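Local structure of sensor protein (3LIC) at residues A[52-63]-A[84-94]. The protein is a putative membrane-bound histidine kinase whose extracellular PDC-fold domain probably senses a signal outside the cell and relays it inward. Residues are numbered along the deposited sequence; the frame is centred on the assembly and turned at random.
Sequences INNPEKLKTVLT and FPNKKLFSPYV
N53 lies over one face of the F84 ring, its CB 3.9 Å from the ring centroid in a CH-pi contact and its amide offset toward the rim on the side of F84 CB, the amide and ring planes 30° apart. With CG anti to the backbone N (chi1 -163°), the amide extends to the 84-94 loop and offers it both ends. OD1 accepts a hydrogen bond of 2.6 Å from K87 NZ, in the carbonyl plane and on a lone pair, while ND2 donates to a water that in turn donates to P85 O. Asparagine suits this place because one short, flat group can both stack and bond. The lysine chain, bent at its last two torsions, brings NZ 3.7 Å above the plane of the F90 ring, over its centre; P92 CD covers the opposite face. Buried I52 adds its CG2 against F84 CZ.

Toward the strand the buried layer is apolar. L58 CD1, one methyl at the end of an apolar chain, rests against both P92 CG, at 3.6 Å, and F90 CE2, at 3.9 Å. Farther along, L62 sets CD1 3.6 Å from P92 O and CB 3.8 Å from V94 CG2. T63 OG1 donates to K59 O, which also accepts T63 N, so the hydroxyl is satisfied where it meets V94 CG2. The solvent side is different: exposed P55 only borders F90 CZ, while E56, K57 and T60 on the outer helix face and N86 at the turn's tip stay clear of the contact.

Helix 55-68 thus packs on the antiparallel sheet of a PDC sensor domain, its axis near residues 55-63 crossing that of 92-94 at -30°. L58 and L62 also touch strand 74-79, K59 and P92 meet Y103 of strand 101-105, and F84 makes an edge-to-face contact with F79.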
loop_
_atom_site.group_PDB
_atom_site.type_symbol
_atom_site.label_atom_id
_atom_site.label_comp_id
_atom_site.label_asym_id
_atom_site.label_seq_id
_atom_site.Cartn_x
_atom_site.Cartn_y
_atom_site.Cartn_z
ATOM N N ILE A 52 22.527 -6.843 16.701
ATOM C CA ILE A 52 21.349 -6.916 15.936
ATOM C C ILE A 52 20.466 -8.043 16.492
ATOM O O ILE A 52 19.259 -8.061 16.250
ATOM C CB ILE A 52 21.690 -6.937 14.431
ATOM C CG1 ILE A 52 20.637 -6.169 13.677
ATOM C CG2 ILE A 52 21.868 -8.302 13.843
ATOM C CD1 ILE A 52 21.098 -5.862 12.304
ATOM N N ASN A 53 21.040 -8.944 17.292
ATOM C CA ASN A 53 20.229 -9.982 17.940
ATOM C C ASN A 53 19.701 -9.488 19.258
ATOM O O ASN A 53 19.695 -10.190 20.241
ATOM C CB ASN A 53 21.027 -11.247 18.193
ATOM C CG ASN A 53 20.128 -12.462 18.472
ATOM O OD1 ASN A 53 18.920 -12.336 18.742
ATOM N ND2 ASN A 53 20.713 -13.647 18.366
ATOM N N ASN A 54 19.297 -8.247 19.316
ATOM C CA ASN A 54 18.972 -7.741 20.588
ATOM C C ASN A 54 17.591 -7.117 20.520
ATOM O O ASN A 54 17.429 -6.034 19.945
ATOM C CB ASN A 54 20.052 -6.768 21.053
ATOM C CG ASN A 54 19.693 -6.123 22.357
ATOM O OD1 ASN A 54 18.521 -6.030 22.697
ATOM N ND2 ASN A 54 20.677 -5.694 23.108
ATOM N N PRO A 55 16.575 -7.824 21.075
ATOM C CA PRO A 55 15.210 -7.333 20.862
ATOM C C PRO A 55 14.954 -5.950 21.478
ATOM O O PRO A 55 14.190 -5.185 20.893
ATOM C CB PRO A 55 14.291 -8.432 21.486
ATOM C CG PRO A 55 15.182 -9.525 21.967
ATOM C CD PRO A 55 16.614 -9.228 21.552
ATOM N N GLU A 56 15.577 -5.623 22.625
ATOM C CA GLU A 56 15.363 -4.287 23.211
ATOM C C GLU A 56 15.923 -3.215 22.266
ATOM O O GLU A 56 15.339 -2.142 22.097
ATOM C CB GLU A 56 16.059 -4.099 24.588
ATOM C CG GLU A 56 15.274 -4.288 25.911
ATOM C CD GLU A 56 13.775 -3.929 25.894
ATOM O OE1 GLU A 56 13.380 -2.766 26.113
ATOM O OE2 GLU A 56 12.975 -4.858 25.735
ATOM N N LYS A 57 17.098 -3.461 21.722
ATOM C CA LYS A 57 17.654 -2.523 20.729
ATOM C C LYS A 57 16.795 -2.414 19.443
ATOM O O LYS A 57 16.569 -1.304 18.962
ATOM C CB LYS A 57 19.105 -2.892 20.308
ATOM C CG LYS A 57 20.214 -2.522 21.332
ATOM C CD LYS A 57 21.576 -2.895 20.702
ATOM C CE LYS A 57 22.619 -3.268 21.745
ATOM N NZ LYS A 57 22.602 -2.310 22.868
ATOM N N LEU A 58 16.363 -3.522 18.870
ATOM C CA LEU A 58 15.534 -3.422 17.657
ATOM C C LEU A 58 14.193 -2.732 17.934
ATOM O O LEU A 58 13.685 -1.916 17.112
ATOM C CB LEU A 58 15.332 -4.784 17.021
ATOM C CG LEU A 58 16.625 -5.490 16.669
ATOM C CD1 LEU A 58 16.342 -6.877 16.072
ATOM C CD2 LEU A 58 17.449 -4.727 15.667
ATOM N N LYS A 59 13.654 -2.981 19.119
ATOM C CA LYS A 59 12.412 -2.342 19.521
ATOM C C LYS A 59 12.565 -0.845 19.633
ATOM O O LYS A 59 11.723 -0.052 19.159
ATOM C CB LYS A 59 11.963 -2.906 20.893
ATOM C CG LYS A 59 10.796 -2.153 21.515
ATOM C CD LYS A 59 10.149 -3.133 22.591
ATOM C CE LYS A 59 9.139 -2.427 23.449
ATOM N NZ LYS A 59 9.857 -1.335 24.066
ATOM N N THR A 60 13.639 -0.425 20.291
ATOM C CA THR A 60 13.988 1.031 20.288
ATOM C C THR A 60 14.166 1.564 18.875
ATOM O O THR A 60 13.493 2.461 18.520
ATOM C CB THR A 60 15.241 1.288 21.103
ATOM O OG1 THR A 60 15.053 0.630 22.364
ATOM C CG2 THR A 60 15.505 2.779 21.309
ATOM N N VAL A 61 15.049 1.017 18.056
ATOM C CA VAL A 61 15.157 1.484 16.632
ATOM C C VAL A 61 13.789 1.659 15.906
ATOM O O VAL A 61 13.484 2.766 15.353
ATOM C CB VAL A 61 16.077 0.542 15.764
ATOM C CG1 VAL A 61 16.030 0.968 14.254
ATOM C CG2 VAL A 61 17.489 0.617 16.269
ATOM N N LEU A 62 12.980 0.597 15.923
ATOM C CA LEU A 62 11.738 0.602 15.183
ATOM C C LEU A 62 10.709 1.557 15.777
ATOM O O LEU A 62 9.947 2.176 15.015
ATOM C CB LEU A 62 11.111 -0.796 15.092
ATOM C CG LEU A 62 11.925 -1.848 14.353
ATOM C CD1 LEU A 62 11.362 -3.230 14.510
ATOM C CD2 LEU A 62 11.973 -1.471 12.883
ATOM N N THR A 63 10.637 1.645 17.120
ATOM C CA THR A 63 9.737 2.657 17.741
ATOM C C THR A 63 10.024 4.075 17.322
ATOM O O THR A 63 9.098 4.819 16.909
ATOM C CB THR A 63 9.758 2.615 19.292
ATOM O OG1 THR A 63 9.390 1.308 19.663
ATOM C CG2 THR A 63 8.705 3.605 19.898
ATOM N N PHE A 84 20.122 -16.963 14.097
ATOM C CA PHE A 84 20.749 -16.910 15.429
ATOM C C PHE A 84 20.477 -18.192 16.237
ATOM O O PHE A 84 19.479 -18.860 15.994
ATOM C CB PHE A 84 20.209 -15.723 16.220
ATOM C CG PHE A 84 20.358 -14.422 15.520
ATOM C CD1 PHE A 84 21.625 -13.921 15.230
ATOM C CD2 PHE A 84 19.238 -13.716 15.113
ATOM C CE1 PHE A 84 21.765 -12.751 14.583
ATOM C CE2 PHE A 84 19.373 -12.524 14.446
ATOM C CZ PHE A 84 20.640 -12.025 14.194
ATOM N N PRO A 85 21.370 -18.531 17.201
ATOM C CA PRO A 85 21.242 -19.804 17.972
ATOM C C PRO A 85 20.004 -19.771 18.865
ATOM O O PRO A 85 19.652 -18.699 19.378
ATOM C CB PRO A 85 22.524 -19.829 18.833
ATOM C CG PRO A 85 23.482 -18.865 18.160
ATOM C CD PRO A 85 22.589 -17.775 17.576
ATOM N N ASN A 86 19.324 -20.910 19.023
ATOM C CA ASN A 86 18.154 -21.004 19.953
ATOM C C ASN A 86 16.895 -20.198 19.584
ATOM O O ASN A 86 15.982 -20.048 20.402
ATOM C CB ASN A 86 18.556 -20.621 21.391
ATOM C CG ASN A 86 19.725 -21.444 21.910
ATOM O OD1 ASN A 86 20.536 -20.959 22.724
ATOM N ND2 ASN A 86 19.834 -22.693 21.427
ATOM N N LYS A 87 16.882 -19.666 18.362
ATOM C CA LYS A 87 15.708 -19.026 17.768
ATOM C C LYS A 87 15.485 -19.490 16.322
ATOM O O LYS A 87 16.369 -19.340 15.461
ATOM C CB LYS A 87 15.895 -17.516 17.747
ATOM C CG LYS A 87 15.010 -16.811 18.730
ATOM C CD LYS A 87 15.214 -15.324 18.645
ATOM C CE LYS A 87 16.664 -14.954 18.718
ATOM N NZ LYS A 87 16.784 -13.629 19.400
ATOM N N LYS A 88 14.302 -20.003 16.025
ATOM C CA LYS A 88 14.047 -20.294 14.653
ATOM C C LYS A 88 13.634 -19.002 13.910
ATOM O O LYS A 88 14.320 -18.576 12.952
ATOM C CB LYS A 88 12.991 -21.371 14.518
ATOM C CG LYS A 88 13.013 -22.075 13.156
ATOM C CD LYS A 88 12.405 -23.468 13.318
ATOM C CE LYS A 88 11.823 -23.996 12.026
ATOM N NZ LYS A 88 10.947 -23.010 11.429
ATOM N N LEU A 89 12.538 -18.403 14.394
ATOM C CA LEU A 89 11.875 -17.269 13.772
ATOM C C LEU A 89 12.167 -16.094 14.661
ATOM O O LEU A 89 12.139 -16.219 15.895
ATOM C CB LEU A 89 10.342 -17.492 13.675
ATOM C CG LEU A 89 9.860 -18.651 12.752
ATOM C CD1 LEU A 89 8.367 -18.634 12.675
ATOM C CD2 LEU A 89 10.467 -18.597 11.317
ATOM N N PHE A 90 12.493 -14.958 14.069
ATOM C CA PHE A 90 12.700 -13.788 14.899
ATOM C C PHE A 90 12.336 -12.579 14.072
ATOM O O PHE A 90 12.921 -12.334 13.048
ATOM C CB PHE A 90 14.177 -13.744 15.389
ATOM C CG PHE A 90 14.553 -12.486 16.250
ATOM C CD1 PHE A 90 13.797 -12.108 17.356
ATOM C CD2 PHE A 90 15.730 -11.778 15.991
ATOM C CE1 PHE A 90 14.132 -10.996 18.146
ATOM C CE2 PHE A 90 16.117 -10.672 16.786
ATOM C CZ PHE A 90 15.296 -10.260 17.851
ATOM N N SER A 91 11.355 -11.808 14.523
ATOM C CA SER A 91 10.921 -10.674 13.754
ATOM C C SER A 91 10.290 -9.571 14.580
ATOM O O SER A 91 9.090 -9.310 14.523
ATOM C CB SER A 91 10.067 -11.118 12.573
ATOM O OG SER A 91 9.386 -10.028 11.965
ATOM N N PRO A 92 11.144 -8.850 15.324
ATOM C CA PRO A 92 10.667 -7.629 15.995
ATOM C C PRO A 92 9.835 -6.740 15.062
ATOM O O PRO A 92 10.199 -6.554 13.908
ATOM C CB PRO A 92 11.961 -6.916 16.342
ATOM C CG PRO A 92 12.985 -8.098 16.495
ATOM C CD PRO A 92 12.609 -9.060 15.449
ATOM N N TYR A 93 8.778 -6.136 15.585
ATOM C CA TYR A 93 7.862 -5.352 14.776
ATOM C C TYR A 93 7.182 -4.330 15.662
ATOM O O TYR A 93 6.729 -4.673 16.745
ATOM C CB TYR A 93 6.801 -6.318 14.212
ATOM C CG TYR A 93 5.664 -5.660 13.487
ATOM C CD1 TYR A 93 5.880 -4.957 12.277
ATOM C CD2 TYR A 93 4.353 -5.772 13.965
ATOM C CE1 TYR A 93 4.816 -4.343 11.597
ATOM C CE2 TYR A 93 3.298 -5.181 13.279
ATOM C CZ TYR A 93 3.532 -4.469 12.126
ATOM O OH TYR A 93 2.453 -3.933 11.467
ATOM N N VAL A 94 7.175 -3.061 15.271
ATOM C CA VAL A 94 6.441 -2.023 16.006
ATOM C C VAL A 94 5.352 -1.394 15.111
ATOM O O VAL A 94 5.567 -1.189 13.914
ATOM C CB VAL A 94 7.399 -0.917 16.568
ATOM C CG1 VAL A 94 6.608 0.274 17.162
ATOM C CG2 VAL A 94 8.397 -1.495 17.585
HETATM O O HOH W 1 19.779 -16.204 19.859
#